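Local coordinates for putative curved DNA-binding protein (PDB 4IPA) that is a thermophilic fungal Arx1 linked to ribosome biogenesis, with a methionine aminopeptidase-like fold, and may bind DNA, at residues Leu165-Leu173 with Pro245-Val253. Sequence-based numbering, arbitrary orientation.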
loop_
_atom_site.group_PDB
_atom_site.type_symbol
_atom_site.label_atom_id
_atom_site.label_comp_id
_atom_site.label_asym_id
_atom_site.label_seq_id
_atom_site.Cartn_x
_atom_site.Cartn_y
_atom_site.Cartn_z
ATOM N N LEU A 165 12.820 2.159 4.094
ATOM C CA LEU A 165 12.993 3.468 3.471
ATOM C C LEU A 165 14.475 3.895 3.389
ATOM O O LEU A 165 14.916 4.445 2.373
ATOM C CB LEU A 165 12.151 4.524 4.200
ATOM C CG LEU A 165 10.625 4.398 4.036
ATOM C CD1 LEU A 165 9.858 5.438 4.883
ATOM C CD2 LEU A 165 10.217 4.491 2.562
ATOM N N ARG A 166 15.223 3.632 4.459
ATOM C CA ARG A 166 16.647 3.953 4.527
ATOM C C ARG A 166 17.498 3.046 3.636
ATOM O O ARG A 166 18.512 3.482 3.096
ATOM C CB ARG A 166 17.134 3.916 5.978
ATOM C CG ARG A 166 16.809 5.196 6.730
ATOM C CD ARG A 166 16.734 4.979 8.226
ATOM N NE ARG A 166 16.344 6.214 8.897
ATOM C CZ ARG A 166 15.081 6.591 9.096
ATOM N NH1 ARG A 166 14.079 5.819 8.680
ATOM N NH2 ARG A 166 14.821 7.743 9.706
ATOM N N LEU A 167 17.067 1.798 3.459
ATOM C CA LEU A 167 17.759 0.875 2.566
ATOM C C LEU A 167 17.545 1.270 1.113
ATOM O O LEU A 167 18.188 0.719 0.213
ATOM C CB LEU A 167 17.288 -0.564 2.789
ATOM C CG LEU A 167 17.674 -1.145 4.155
ATOM C CD1 LEU A 167 17.141 -2.561 4.362
ATOM C CD2 LEU A 167 19.187 -1.121 4.285
ATOM N N MET A 168 16.646 2.225 0.882
ATOM C CA MET A 168 16.297 2.609 -0.483
ATOM C C MET A 168 17.026 3.865 -0.960
ATOM O O MET A 168 17.032 4.178 -2.148
ATOM C CB MET A 168 14.779 2.771 -0.638
ATOM C CG MET A 168 13.979 1.463 -0.519
ATOM S SD MET A 168 12.204 1.724 -0.811
ATOM C CE MET A 168 12.132 1.869 -2.608
ATOM N N VAL A 169 17.622 4.596 -0.033
ATOM C CA VAL A 169 18.483 5.706 -0.395
ATOM C C VAL A 169 19.668 5.155 -1.195
ATOM O O VAL A 169 20.391 4.289 -0.710
ATOM C CB VAL A 169 18.965 6.455 0.858
ATOM C CG1 VAL A 169 19.839 7.657 0.462
ATOM C CG2 VAL A 169 17.760 6.925 1.657
ATOM N N PRO A 170 19.826 5.608 -2.451
ATOM C CA PRO A 170 20.961 5.208 -3.293
ATOM C C PRO A 170 22.273 5.465 -2.558
ATOM O O PRO A 170 22.414 6.502 -1.907
ATOM C CB PRO A 170 20.837 6.133 -4.500
ATOM C CG PRO A 170 19.371 6.374 -4.604
ATOM C CD PRO A 170 18.871 6.455 -3.181
ATOM N N PRO A 171 23.213 4.517 -2.640
ATOM C CA PRO A 171 24.447 4.577 -1.851
ATOM C C PRO A 171 25.162 5.915 -2.000
ATOM O O PRO A 171 25.383 6.381 -3.115
ATOM C CB PRO A 171 25.291 3.448 -2.449
ATOM C CG PRO A 171 24.270 2.463 -2.941
ATOM C CD PRO A 171 23.159 3.312 -3.491
ATOM N N GLY A 172 25.485 6.538 -0.876
ATOM C CA GLY A 172 26.308 7.732 -0.879
ATOM C C GLY A 172 25.599 9.059 -1.086
ATOM O O GLY A 172 26.193 10.120 -0.878
ATOM N N LEU A 173 24.334 9.008 -1.487
ATOM C CA LEU A 173 23.572 10.222 -1.763
ATOM C C LEU A 173 23.595 11.203 -0.587
ATOM O O LEU A 173 23.661 12.416 -0.771
ATOM C CB LEU A 173 22.128 9.869 -2.134
ATOM C CG LEU A 173 21.275 11.021 -2.664
ATOM C CD1 LEU A 173 21.810 11.504 -4.027
ATOM C CD2 LEU A 173 19.792 10.620 -2.753
ATOM N N PRO A 245 16.375 1.191 -6.489
ATOM C CA PRO A 245 15.870 2.568 -6.461
ATOM C C PRO A 245 16.944 3.557 -6.913
ATOM O O PRO A 245 18.096 3.419 -6.515
ATOM C CB PRO A 245 15.539 2.794 -4.982
ATOM C CG PRO A 245 15.481 1.421 -4.375
ATOM C CD PRO A 245 16.437 0.591 -5.146
ATOM N N GLU A 246 16.550 4.537 -7.721
ATOM C CA GLU A 246 17.459 5.527 -8.261
ATOM C C GLU A 246 16.842 6.901 -8.091
ATOM O O GLU A 246 15.609 7.049 -8.096
ATOM C CB GLU A 246 17.697 5.291 -9.757
ATOM C CG GLU A 246 18.341 3.959 -10.112
ATOM C CD GLU A 246 18.662 3.856 -11.603
ATOM O OE1 GLU A 246 17.824 3.323 -12.355
ATOM O OE2 GLU A 246 19.750 4.314 -12.029
ATOM N N VAL A 247 17.700 7.908 -7.956
ATOM C CA VAL A 247 17.265 9.296 -7.996
ATOM C C VAL A 247 16.428 9.470 -9.251
ATOM O O VAL A 247 16.788 8.955 -10.306
ATOM C CB VAL A 247 18.476 10.254 -8.027
ATOM C CG1 VAL A 247 18.058 11.667 -8.476
ATOM C CG2 VAL A 247 19.167 10.287 -6.662
ATOM N N GLY A 248 15.306 10.176 -9.140
ATOM C CA GLY A 248 14.360 10.286 -10.246
ATOM C C GLY A 248 13.146 9.357 -10.123
ATOM O O GLY A 248 12.137 9.561 -10.796
ATOM N N ASP A 249 13.239 8.339 -9.264
ATOM C CA ASP A 249 12.169 7.341 -9.113
ATOM C C ASP A 249 11.033 7.799 -8.191
ATOM O O ASP A 249 11.261 8.494 -7.191
ATOM C CB ASP A 249 12.712 6.050 -8.498
ATOM C CG ASP A 249 13.521 5.190 -9.470
ATOM O OD1 ASP A 249 13.645 5.516 -10.672
ATOM O OD2 ASP A 249 14.025 4.147 -8.999
ATOM N N VAL A 250 9.811 7.383 -8.513
ATOM C CA VAL A 250 8.756 7.324 -7.503
ATOM C C VAL A 250 8.345 5.867 -7.197
ATOM O O VAL A 250 8.122 5.054 -8.112
ATOM C CB VAL A 250 7.532 8.174 -7.888
ATOM C CG1 VAL A 250 6.394 7.924 -6.915
ATOM C CG2 VAL A 250 7.908 9.647 -7.903
ATOM N N TRP A 251 8.251 5.550 -5.904
ATOM C CA TRP A 251 7.908 4.207 -5.453
ATOM C C TRP A 251 6.697 4.159 -4.519
ATOM O O TRP A 251 6.492 5.044 -3.681
ATOM C CB TRP A 251 9.078 3.595 -4.695
ATOM C CG TRP A 251 10.222 3.168 -5.520
ATOM C CD1 TRP A 251 11.174 3.972 -6.084
ATOM C CD2 TRP A 251 10.586 1.820 -5.844
ATOM N NE1 TRP A 251 12.087 3.213 -6.760
ATOM C CE2 TRP A 251 11.763 1.884 -6.620
ATOM C CE3 TRP A 251 10.036 0.561 -5.542
ATOM C CZ2 TRP A 251 12.403 0.744 -7.112
ATOM C CZ3 TRP A 251 10.663 -0.573 -6.024
ATOM C CH2 TRP A 251 11.844 -0.473 -6.806
ATOM N N GLY A 252 5.915 3.092 -4.650
ATOM C CA GLY A 252 4.938 2.738 -3.637
ATOM C C GLY A 252 5.599 1.749 -2.688
ATOM O O GLY A 252 5.756 0.572 -3.003
ATOM N N VAL A 253 6.018 2.230 -1.525
ATOM C CA VAL A 253 6.776 1.402 -0.609
ATOM C C VAL A 253 5.871 0.766 0.446
ATOM O O VAL A 253 5.210 1.483 1.221
ATOM C CB VAL A 253 7.870 2.216 0.117
ATOM C CG1 VAL A 253 8.622 1.310 1.108
ATOM C CG2 VAL A 253 8.837 2.873 -0.897
#
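M168 plugs its side chain between P245, W251 and V253 in a mainly apolar contact without hydrogen bonds that joins the C-terminal end of helix 148-167, and the loop after it, to the loop and turn leading into strand 250-258 and to the first residues of that strand, the middle one of a five-stranded antiparallel sheet in this M24-family protein. The side chain of M168 runs out extended to the sulfur and then bends at its last torsion (chi3 77°), which turns CE onto the indole. The methyl makes a CH-pi contact over one face of W251, 3.8 Å from the centroid of the five-membered ring. P245 CG covers the same face near its rim and touches M168 CE at 3.8 Å; the methionine and proline side chains cross at about a right angle. On the other side of the methionine, SD meets V253 CG2 at 3.6 Å, and the methyl CD2 of L165 rests 3.8 Å from V253 CG1.

Further out the contact thins: P170 CG lies over the backbone of P245-V247, and L173 CD1 reaches V247 CG2 at 3.9 Å. D249 helps to fix the rotation of the indole: its OD2 accepts W251 NE1 at 3.1 Å and the backbone N of E246 at 2.9 Å from opposite faces of the carboxylate; K229 adds a salt bridge to D249. Replacing W251 by an alanine is likely to open a gap beside the methyl of M168 and the ring of P245, and to cost D249 OD2 one of its donors. With no hydrogen bond across it, the contact depends on the fit of nonpolar surfaces, while polar bonds within 245-253 tie the indole, on which the methionine packs, to the turn E246-D249.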